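Local coordinates for protein putative D-tyrosyl-tRNA(Tyr) deacylase 2 (Leishmania major, PDB 1TC5) that probably hydrolyses D-tyrosyl-tRNA(Tyr) to D-tyrosine and free tRNA, working as a homodimer of the DTD family, at residues His67-Thr72 against Leu86-Glu91; His22-Val25 against Lys30-Arg33; Ala51-Glu56 against Ala123-Arg128. All blocks are in the same frame, centred on the assembly; numbering follows the deposited sequence.

Contact 1. Residues His67-Thr72 against Leu86-Glu91; sequences HTKIFT and LEECPE
Glu87 sets its CG opposite its backbone N (chi1 176°) and runs out extended, which carries its carboxylate up to the imidazole of His67. Lys69 stays straight as far as CE and bends only at its last torsion (chi4 -101°), turning NZ toward the carboxylate of Glu88. These two side chains cross at about a right angle. Lys69 NZ and Glu88 OE2 lie 3.3 Å apart and form a salt bridge, but the hydrogen bond within it is weak. A water bridges the same pair: it accepts from Lys69 NZ at 2.6 Å and donates to Glu88 OE2 at 2.8 Å. Glu88 OE2 also takes the backbone N-H of Ser85, which probably helps fix the carboxylate.

His67 and Glu87 touch without a hydrogen bond: His67 CD2 lies 3.3 Å from Glu87 OE2, and His67 NE2 is close to the same oxygen but badly angled. The ring and carboxylate planes are 38° apart. A second water joins the backbones, donating to Thr68 O at 2.6 Å and accepting from Leu86 N at 3.0 Å. A type I beta turn from Leu86 to Cys89 brings both glutamates up beside the C-terminal end of helix 55-67. The 67-72 loop also meets the second subunit, where Thr68 packs on Ser110 and Ile70 on Val111 of that chain. The contact is thus polar and partly hydrated, held by charge and water.

Contact 2. Residues His22-Val25 against Lys30-Arg33; sequences HLLV and KYVR
His22-Leu24 and Tyr31-Arg33 pair as antiparallel strands, their axes 4.4 Å apart at closest approach, with Leu23 and Val32 as the hydrogen-bonded pair (Leu23 N to Val32 O at 2.9 Å, and Val32 N back to Leu23 O) and a nearly straight bond from Val25 N to Lys30 O (167° at the hydrogen) at the loop end of the hairpin, just past the paired residues.

Leu24 and Tyr31 share one face of the sheet with His22 and Arg33. Leu24 CD1 lies over the face of the Tyr31 ring, a CH-pi contact with CD1 3.8 Å from the ring centroid. Arg33 runs alongside His22, and its bend at chi3 (64°) brings NE to the ring edge. His22 CE1 sits over one face of the guanidinium, 3.0 Å from Arg33 NE, a close approach without a hydrogen bond; the two planes are 43° apart. The guanidinium takes its hydrogen bonds elsewhere, with NH1 on Lys158 O and NH2 on Gly161 O. Val25 and Val32 cross at about a right angle, and their methyls Val25 CG1 and Val32 CG2 are tight at 3.5 Å.

This is a beta hairpin, with Lys30 N tied to Asn26 OD1 in its connecting loop. Strand 20-24 is the middle of a three-stranded antiparallel sheet, between strands 31-34 and 180-184. Arg181 of strand 180-184 makes a cation-pi contact with Tyr31.

Contact 3. Residues Ala51-Glu56 against Ala123-Arg128; sequences APITDE and AALYDR
Asp55 and Arg128 make the polar half of this contact, a salt bridge between the first turn of helix 55-67 and helix 119-136. Arg128 grips the carboxylate side-on with two nitrogens. Its NE donates to Asp55 OD1 at 3.2 Å, with an angle of 161° at the hydrogen. Its NH2 donates to Asp55 OD2 at 3.1 Å. A weak third bond runs from Arg128 NE to Asp55 OD2. Asp55 OD1 is met on its syn side, tilted out of the carboxylate plane, whereas NH2 comes to Asp55 OD2 from above that plane. The two flat groups are 27° apart, so the pairing is twisted rather than coplanar. The side chains themselves cross at about a right angle. Arg128 starts with CG opposite its backbone N and then bends at chi2 (76°), which swings the guanidinium across to the aspartate.

The apolar half pairs Ile53 with Leu125, whose side chains cross obliquely. Ile53 CD1 touches Leu125 CD1 at 3.6 Å. The other methyl, Leu125 CD2, packs against Ile53 CB at 3.7 Å. Leu125 also rests on Phe44 of strand 37-45, and Ile53 touches Met9. Leu58 of helix 55-67 is shared by the two halves, meeting both Ile53 and Arg128.

The remaining interaction is local capping. Thr54 holds the N-cap position of helix 55-67, and its OG1 makes a weak hydrogen bond to Ala57 N.

Two contact types thus fix the start of one helix against the flank of another. Ile53 and Leu125 supply the apolar part, with Leu125 buried, and the double grip on both carboxylate oxygens would limit rotation of Asp55. Its negative charge, at the N-terminal end of a helix, probably also interacts favourably with the helix dipole.

In the fold
Contact 2 is the buried one, while contacts 1 and 3 are only partly buried. Contacts 1 and 3 involve opposite ends of helix 55-67: contact 3 packs its start on helix 119-136, and contact 1 sets its last residue and the following loop beside the turn at 86-91. Contact 2 lies in a different element, the hairpin of the three-stranded sheet, and comes earlier in the chain. None of the three touches another; contacts 2 and 3 come within about 6 Å at their nearest atoms. Main-chain hydrogen bonds dominate contact 2. Contact 1 relies on water and charge, and contact 3 combines a firmer salt bridge with apolar packing.

Contact 1. Residues His67-Thr72 against Leu86-Glu91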
loop_
_atom_site.group_PDB
_atom_site.type_symbol
_atom_site.label_atom_id
_atom_site.label_comp_id
_atom_site.label_asym_id
_atom_site.label_seq_id
_atom_site.Cartn_x
_atom_site.Cartn_y
_atom_site.Cartn_z
ATOM N N HIS A 67 6.864 -18.680 -1.491
ATOM C CA HIS A 67 7.429 -19.625 -0.513
ATOM C C HIS A 67 7.591 -19.043 0.882
ATOM O O HIS A 67 7.700 -19.773 1.860
ATOM C CB HIS A 67 8.830 -20.125 -0.950
ATOM C CG HIS A 67 8.836 -20.828 -2.271
ATOM N ND1 HIS A 67 9.900 -20.765 -3.149
ATOM C CD2 HIS A 67 7.905 -21.614 -2.862
ATOM C CE1 HIS A 67 9.615 -21.466 -4.232
ATOM N NE2 HIS A 67 8.412 -21.995 -4.082
ATOM N N THR A 68 7.693 -17.734 0.974
ATOM C CA THR A 68 7.908 -17.087 2.265
ATOM C C THR A 68 6.603 -17.093 3.061
ATOM O O THR A 68 5.552 -16.776 2.522
ATOM C CB THR A 68 8.409 -15.634 2.050
ATOM O OG1 THR A 68 9.523 -15.653 1.137
ATOM C CG2 THR A 68 8.968 -15.025 3.345
ATOM N N LYS A 69 6.687 -17.486 4.328
ATOM C CA LYS A 69 5.548 -17.427 5.232
ATOM C C LYS A 69 5.450 -16.004 5.726
ATOM O O LYS A 69 6.281 -15.564 6.487
ATOM C CB LYS A 69 5.728 -18.400 6.384
ATOM C CG LYS A 69 5.837 -19.875 5.920
ATOM C CD LYS A 69 6.166 -20.819 7.094
ATOM C CE LYS A 69 6.351 -22.268 6.641
ATOM N NZ LYS A 69 5.157 -23.121 6.897
ATOM N N ILE A 70 4.452 -15.273 5.246
ATOM C CA ILE A 70 4.328 -13.852 5.543
ATOM C C ILE A 70 3.059 -13.560 6.317
ATOM O O ILE A 70 3.126 -13.019 7.403
ATOM C CB ILE A 70 4.337 -13.026 4.227
ATOM C CG1 ILE A 70 5.619 -13.305 3.435
ATOM C CG2 ILE A 70 4.219 -11.523 4.542
ATOM C CD1 ILE A 70 5.515 -12.922 1.945
ATOM N N PHE A 71 1.913 -13.932 5.734
ATOM C CA PHE A 71 0.594 -13.495 6.209
ATOM C C PHE A 71 -0.155 -14.517 7.085
ATOM O O PHE A 71 -0.009 -15.727 6.927
ATOM C CB PHE A 71 -0.297 -13.053 5.035
ATOM C CG PHE A 71 0.277 -11.883 4.263
ATOM C CD1 PHE A 71 0.281 -10.622 4.806
ATOM C CD2 PHE A 71 0.869 -12.072 3.015
ATOM C CE1 PHE A 71 0.880 -9.534 4.121
ATOM C CE2 PHE A 71 1.432 -11.013 2.317
ATOM C CZ PHE A 71 1.455 -9.739 2.879
ATOM N N THR A 72 -0.990 -13.983 7.977
ATOM C CA THR A 72 -1.675 -14.731 9.036
ATOM C C THR A 72 -3.187 -14.810 8.826
ATOM O O THR A 72 -3.905 -15.385 9.646
ATOM C CB THR A 72 -1.414 -14.052 10.415
ATOM O OG1 THR A 72 -1.794 -12.674 10.355
ATOM C CG2 THR A 72 0.104 -14.020 10.762
ATOM N N LEU A 86 1.876 -18.419 0.543
ATOM C CA LEU A 86 0.907 -18.591 -0.513
ATOM C C LEU A 86 0.989 -20.003 -1.058
ATOM O O LEU A 86 -0.032 -20.594 -1.378
ATOM C CB LEU A 86 1.145 -17.584 -1.642
ATOM C CG LEU A 86 0.542 -16.233 -1.325
ATOM C CD1 LEU A 86 1.276 -15.136 -2.097
ATOM C CD2 LEU A 86 -0.987 -16.260 -1.640
ATOM N N GLU A 87 2.201 -20.558 -1.135
ATOM C CA GLU A 87 2.394 -21.898 -1.679
ATOM C C GLU A 87 1.555 -22.933 -0.916
ATOM O O GLU A 87 0.882 -23.749 -1.519
ATOM C CB GLU A 87 3.888 -22.269 -1.688
ATOM C CG GLU A 87 4.213 -23.690 -2.146
ATOM C CD GLU A 87 5.705 -24.010 -2.067
ATOM O OE1 GLU A 87 6.320 -23.818 -0.987
ATOM O OE2 GLU A 87 6.280 -24.454 -3.100
ATOM N N GLU A 88 1.539 -22.865 0.409
ATOM C CA GLU A 88 0.787 -23.854 1.187
ATOM C C GLU A 88 -0.712 -23.539 1.233
ATOM O O GLU A 88 -1.475 -24.319 1.777
ATOM C CB GLU A 88 1.366 -24.004 2.606
ATOM C CG GLU A 88 1.113 -22.845 3.561
ATOM C CD GLU A 88 1.945 -22.964 4.829
ATOM O OE1 GLU A 88 2.047 -24.085 5.384
ATOM O OE2 GLU A 88 2.527 -21.947 5.257
ATOM N N CYS A 89 -1.119 -22.395 0.682
ATOM C CA CYS A 89 -2.541 -22.062 0.540
ATOM C C CYS A 89 -2.854 -21.758 -0.947
ATOM O O CYS A 89 -3.053 -20.616 -1.321
ATOM C CB CYS A 89 -2.895 -20.894 1.457
ATOM S SG CYS A 89 -2.465 -21.153 3.203
ATOM N N PRO A 90 -2.914 -22.803 -1.776
ATOM C CA PRO A 90 -3.084 -22.659 -3.234
ATOM C C PRO A 90 -4.325 -21.919 -3.713
ATOM O O PRO A 90 -4.303 -21.472 -4.863
ATOM C CB PRO A 90 -3.158 -24.115 -3.751
ATOM C CG PRO A 90 -3.341 -25.000 -2.517
ATOM C CD PRO A 90 -2.807 -24.215 -1.354
ATOM N N GLU A 91 -5.360 -21.817 -2.885
ATOM C CA GLU A 91 -6.630 -21.215 -3.271
ATOM C C GLU A 91 -6.728 -19.715 -3.034
ATOM O O GLU A 91 -7.684 -19.097 -3.491
ATOM C CB GLU A 91 -7.766 -21.898 -2.525
ATOM C CG GLU A 91 -7.998 -23.333 -2.973
ATOM C CD GLU A 91 -9.377 -23.828 -2.575
ATOM O OE1 GLU A 91 -10.371 -23.423 -3.232
ATOM O OE2 GLU A 91 -9.466 -24.609 -1.609
HETATM O O HOH W 1 3.882 -16.163 0.578
HETATM O O HOH W 2 3.071 -21.981 7.975
#

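Contact 2. Residues His22-Val25 against Lys30-Arg33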
loop_
_atom_site.group_PDB
_atom_site.type_symbol
_atom_site.label_atom_id
_atom_site.label_comp_id
_atom_site.label_asym_id
_atom_site.label_seq_id
_atom_site.Cartn_x
_atom_site.Cartn_y
_atom_site.Cartn_z
ATOM N N HIS A 22 -10.904 -4.813 -6.143
ATOM C CA HIS A 22 -11.403 -4.424 -7.464
ATOM C C HIS A 22 -10.350 -3.546 -8.149
ATOM O O HIS A 22 -9.950 -2.512 -7.611
ATOM C CB HIS A 22 -12.725 -3.628 -7.384
ATOM C CG HIS A 22 -13.712 -4.203 -6.432
ATOM N ND1 HIS A 22 -14.526 -5.267 -6.757
ATOM C CD2 HIS A 22 -14.012 -3.874 -5.151
ATOM C CE1 HIS A 22 -15.277 -5.573 -5.711
ATOM N NE2 HIS A 22 -14.989 -4.742 -4.727
ATOM N N LEU A 23 -9.922 -3.954 -9.338
ATOM C CA LEU A 23 -8.900 -3.242 -10.081
ATOM C C LEU A 23 -9.434 -2.833 -11.465
ATOM O O LEU A 23 -9.910 -3.645 -12.219
ATOM C CB LEU A 23 -7.620 -4.098 -10.193
ATOM C CG LEU A 23 -6.420 -3.459 -10.910
ATOM C CD1 LEU A 23 -5.942 -2.244 -10.183
ATOM C CD2 LEU A 23 -5.271 -4.462 -11.085
ATOM N N LEU A 24 -9.326 -1.550 -11.768
ATOM C CA LEU A 24 -9.735 -0.981 -13.035
ATOM C C LEU A 24 -8.728 -1.355 -14.120
ATOM O O LEU A 24 -7.519 -1.109 -13.986
ATOM C CB LEU A 24 -9.818 0.531 -12.901
ATOM C CG LEU A 24 -10.355 1.341 -14.076
ATOM C CD1 LEU A 24 -11.878 1.193 -14.193
ATOM C CD2 LEU A 24 -9.968 2.781 -13.898
ATOM N N VAL A 25 -9.234 -1.945 -15.206
ATOM C CA VAL A 25 -8.368 -2.480 -16.260
ATOM C C VAL A 25 -8.458 -1.770 -17.619
ATOM O O VAL A 25 -7.602 -1.998 -18.459
ATOM C CB VAL A 25 -8.601 -3.991 -16.472
ATOM C CG1 VAL A 25 -8.176 -4.759 -15.213
ATOM C CG2 VAL A 25 -10.055 -4.278 -16.848
ATOM N N LYS A 30 -14.391 -0.677 -16.207
ATOM C CA LYS A 30 -14.353 -2.128 -16.110
ATOM C C LYS A 30 -13.368 -2.509 -14.976
ATOM O O LYS A 30 -12.185 -2.182 -15.031
ATOM C CB LYS A 30 -13.976 -2.758 -17.462
ATOM C CG LYS A 30 -14.087 -4.291 -17.491
ATOM C CD LYS A 30 -13.702 -4.858 -18.880
ATOM C CE LYS A 30 -14.054 -6.345 -19.047
ATOM N NZ LYS A 30 -13.089 -7.258 -18.373
ATOM N N TYR A 31 -13.896 -3.164 -13.944
ATOM C CA TYR A 31 -13.113 -3.669 -12.832
ATOM C C TYR A 31 -13.088 -5.184 -12.836
ATOM O O TYR A 31 -14.107 -5.829 -13.082
ATOM C CB TYR A 31 -13.699 -3.197 -11.512
ATOM C CG TYR A 31 -13.618 -1.713 -11.307
ATOM C CD1 TYR A 31 -14.590 -0.861 -11.839
ATOM C CD2 TYR A 31 -12.582 -1.155 -10.556
ATOM C CE1 TYR A 31 -14.521 0.519 -11.654
ATOM C CE2 TYR A 31 -12.499 0.211 -10.361
ATOM C CZ TYR A 31 -13.477 1.050 -10.918
ATOM O OH TYR A 31 -13.394 2.408 -10.716
ATOM N N VAL A 32 -11.911 -5.738 -12.542
ATOM C CA VAL A 32 -11.748 -7.170 -12.306
ATOM C C VAL A 32 -11.550 -7.399 -10.802
ATOM O O VAL A 32 -10.981 -6.545 -10.071
ATOM C CB VAL A 32 -10.574 -7.751 -13.119
ATOM C CG1 VAL A 32 -10.854 -7.616 -14.588
ATOM C CG2 VAL A 32 -9.249 -7.049 -12.798
ATOM N N ARG A 33 -12.006 -8.556 -10.343
ATOM C CA ARG A 33 -12.135 -8.812 -8.931
ATOM C C ARG A 33 -11.228 -9.918 -8.429
ATOM O O ARG A 33 -10.959 -10.915 -9.136
ATOM C CB ARG A 33 -13.580 -9.180 -8.637
ATOM C CG ARG A 33 -14.545 -8.032 -8.880
ATOM C CD ARG A 33 -15.884 -8.285 -8.241
ATOM N NE ARG A 33 -15.734 -8.352 -6.789
ATOM C CZ ARG A 33 -16.712 -8.592 -5.931
ATOM N NH1 ARG A 33 -17.949 -8.788 -6.361
ATOM N NH2 ARG A 33 -16.452 -8.615 -4.635
#

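Contact 3. Residues Ala51-Glu56 against Ala123-Arg128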
loop_
_atom_site.group_PDB
_atom_site.type_symbol
_atom_site.label_atom_id
_atom_site.label_comp_id
_atom_site.label_asym_id
_atom_site.label_seq_id
_atom_site.Cartn_x
_atom_site.Cartn_y
_atom_site.Cartn_z
ATOM N N ALA A 51 23.248 -5.158 -14.248
ATOM C CA ALA A 51 22.911 -6.217 -15.197
ATOM C C ALA A 51 21.408 -6.512 -15.246
ATOM O O ALA A 51 20.725 -6.382 -14.224
ATOM N N PRO A 52 20.892 -6.924 -16.413
ATOM C CA PRO A 52 19.443 -7.119 -16.598
ATOM C C PRO A 52 18.892 -8.389 -15.933
ATOM O O PRO A 52 19.613 -9.364 -15.737
ATOM C CB PRO A 52 19.292 -7.193 -18.126
ATOM C CG PRO A 52 20.603 -7.731 -18.615
ATOM C CD PRO A 52 21.651 -7.252 -17.637
ATOM N N ILE A 53 17.602 -8.360 -15.606
ATOM C CA ILE A 53 16.958 -9.427 -14.843
ATOM C C ILE A 53 16.684 -10.615 -15.763
ATOM O O ILE A 53 15.913 -10.487 -16.712
ATOM C CB ILE A 53 15.631 -8.913 -14.188
ATOM C CG1 ILE A 53 15.900 -7.717 -13.261
ATOM C CG2 ILE A 53 14.945 -10.028 -13.400
ATOM C CD1 ILE A 53 14.694 -6.812 -13.000
ATOM N N THR A 54 17.323 -11.756 -15.492
ATOM C CA THR A 54 17.088 -12.969 -16.280
ATOM C C THR A 54 15.776 -13.629 -15.870
ATOM O O THR A 54 15.072 -13.143 -14.979
ATOM C CB THR A 54 18.253 -13.997 -16.142
ATOM O OG1 THR A 54 18.388 -14.427 -14.782
ATOM C CG2 THR A 54 19.606 -13.374 -16.486
ATOM N N ASP A 55 15.447 -14.734 -16.535
ATOM C CA ASP A 55 14.316 -15.565 -16.136
ATOM C C ASP A 55 14.565 -16.265 -14.807
ATOM O O ASP A 55 13.637 -16.398 -14.013
ATOM C CB ASP A 55 14.015 -16.632 -17.197
ATOM C CG ASP A 55 13.066 -16.146 -18.268
ATOM O OD1 ASP A 55 12.595 -14.996 -18.203
ATOM O OD2 ASP A 55 12.736 -16.861 -19.226
ATOM N N GLU A 56 15.797 -16.731 -14.573
ATOM C CA GLU A 56 16.119 -17.428 -13.320
ATOM C C GLU A 56 15.957 -16.483 -12.132
ATOM O O GLU A 56 15.513 -16.901 -11.067
ATOM C CB GLU A 56 17.534 -18.025 -13.343
ATOM N N ALA A 123 7.681 -3.232 -19.047
ATOM C CA ALA A 123 6.547 -3.925 -19.634
ATOM C C ALA A 123 6.853 -5.419 -19.811
ATOM O O ALA A 123 6.018 -6.273 -19.512
ATOM C CB ALA A 123 6.182 -3.290 -21.010
ATOM N N ALA A 124 8.051 -5.714 -20.310
ATOM C CA ALA A 124 8.480 -7.091 -20.562
ATOM C C ALA A 124 8.656 -7.877 -19.273
ATOM O O ALA A 124 8.196 -9.010 -19.172
ATOM C CB ALA A 124 9.773 -7.110 -21.350
ATOM N N LEU A 125 9.319 -7.267 -18.296
ATOM C CA LEU A 125 9.531 -7.911 -16.996
ATOM C C LEU A 125 8.191 -8.138 -16.289
ATOM O O LEU A 125 7.971 -9.184 -15.682
ATOM C CB LEU A 125 10.479 -7.088 -16.118
ATOM C CG LEU A 125 11.953 -6.999 -16.576
ATOM C CD1 LEU A 125 12.684 -5.914 -15.824
ATOM C CD2 LEU A 125 12.654 -8.320 -16.360
ATOM N N TYR A 126 7.300 -7.159 -16.389
ATOM C CA TYR A 126 5.998 -7.216 -15.712
ATOM C C TYR A 126 5.151 -8.342 -16.282
ATOM O O TYR A 126 4.543 -9.134 -15.552
ATOM C CB TYR A 126 5.221 -5.915 -15.896
ATOM C CG TYR A 126 3.813 -5.964 -15.346
ATOM C CD1 TYR A 126 3.586 -5.998 -13.969
ATOM C CD2 TYR A 126 2.717 -5.974 -16.185
ATOM C CE1 TYR A 126 2.302 -6.071 -13.447
ATOM C CE2 TYR A 126 1.432 -6.030 -15.670
ATOM C CZ TYR A 126 1.227 -6.074 -14.304
ATOM O OH TYR A 126 -0.064 -6.114 -13.784
ATOM N N ASP A 127 5.098 -8.374 -17.598
ATOM C CA ASP A 127 4.407 -9.434 -18.305
ATOM C C ASP A 127 4.958 -10.824 -17.949
ATOM O O ASP A 127 4.202 -11.769 -17.722
ATOM C CB ASP A 127 4.517 -9.179 -19.802
ATOM C CG ASP A 127 3.654 -10.100 -20.607
ATOM O OD1 ASP A 127 2.420 -9.948 -20.527
ATOM O OD2 ASP A 127 4.120 -10.998 -21.341
ATOM N N ARG A 128 6.285 -10.931 -17.903
ATOM C CA ARG A 128 6.949 -12.204 -17.628
ATOM C C ARG A 128 6.694 -12.623 -16.198
ATOM O O ARG A 128 6.420 -13.783 -15.920
ATOM C CB ARG A 128 8.444 -12.075 -17.918
ATOM C CG ARG A 128 9.194 -13.371 -18.042
ATOM C CD ARG A 128 8.961 -14.084 -19.353
ATOM N NE ARG A 128 9.622 -15.392 -19.394
ATOM C CZ ARG A 128 9.132 -16.482 -19.989
ATOM N NH1 ARG A 128 7.955 -16.471 -20.615
ATOM N NH2 ARG A 128 9.833 -17.603 -19.961
#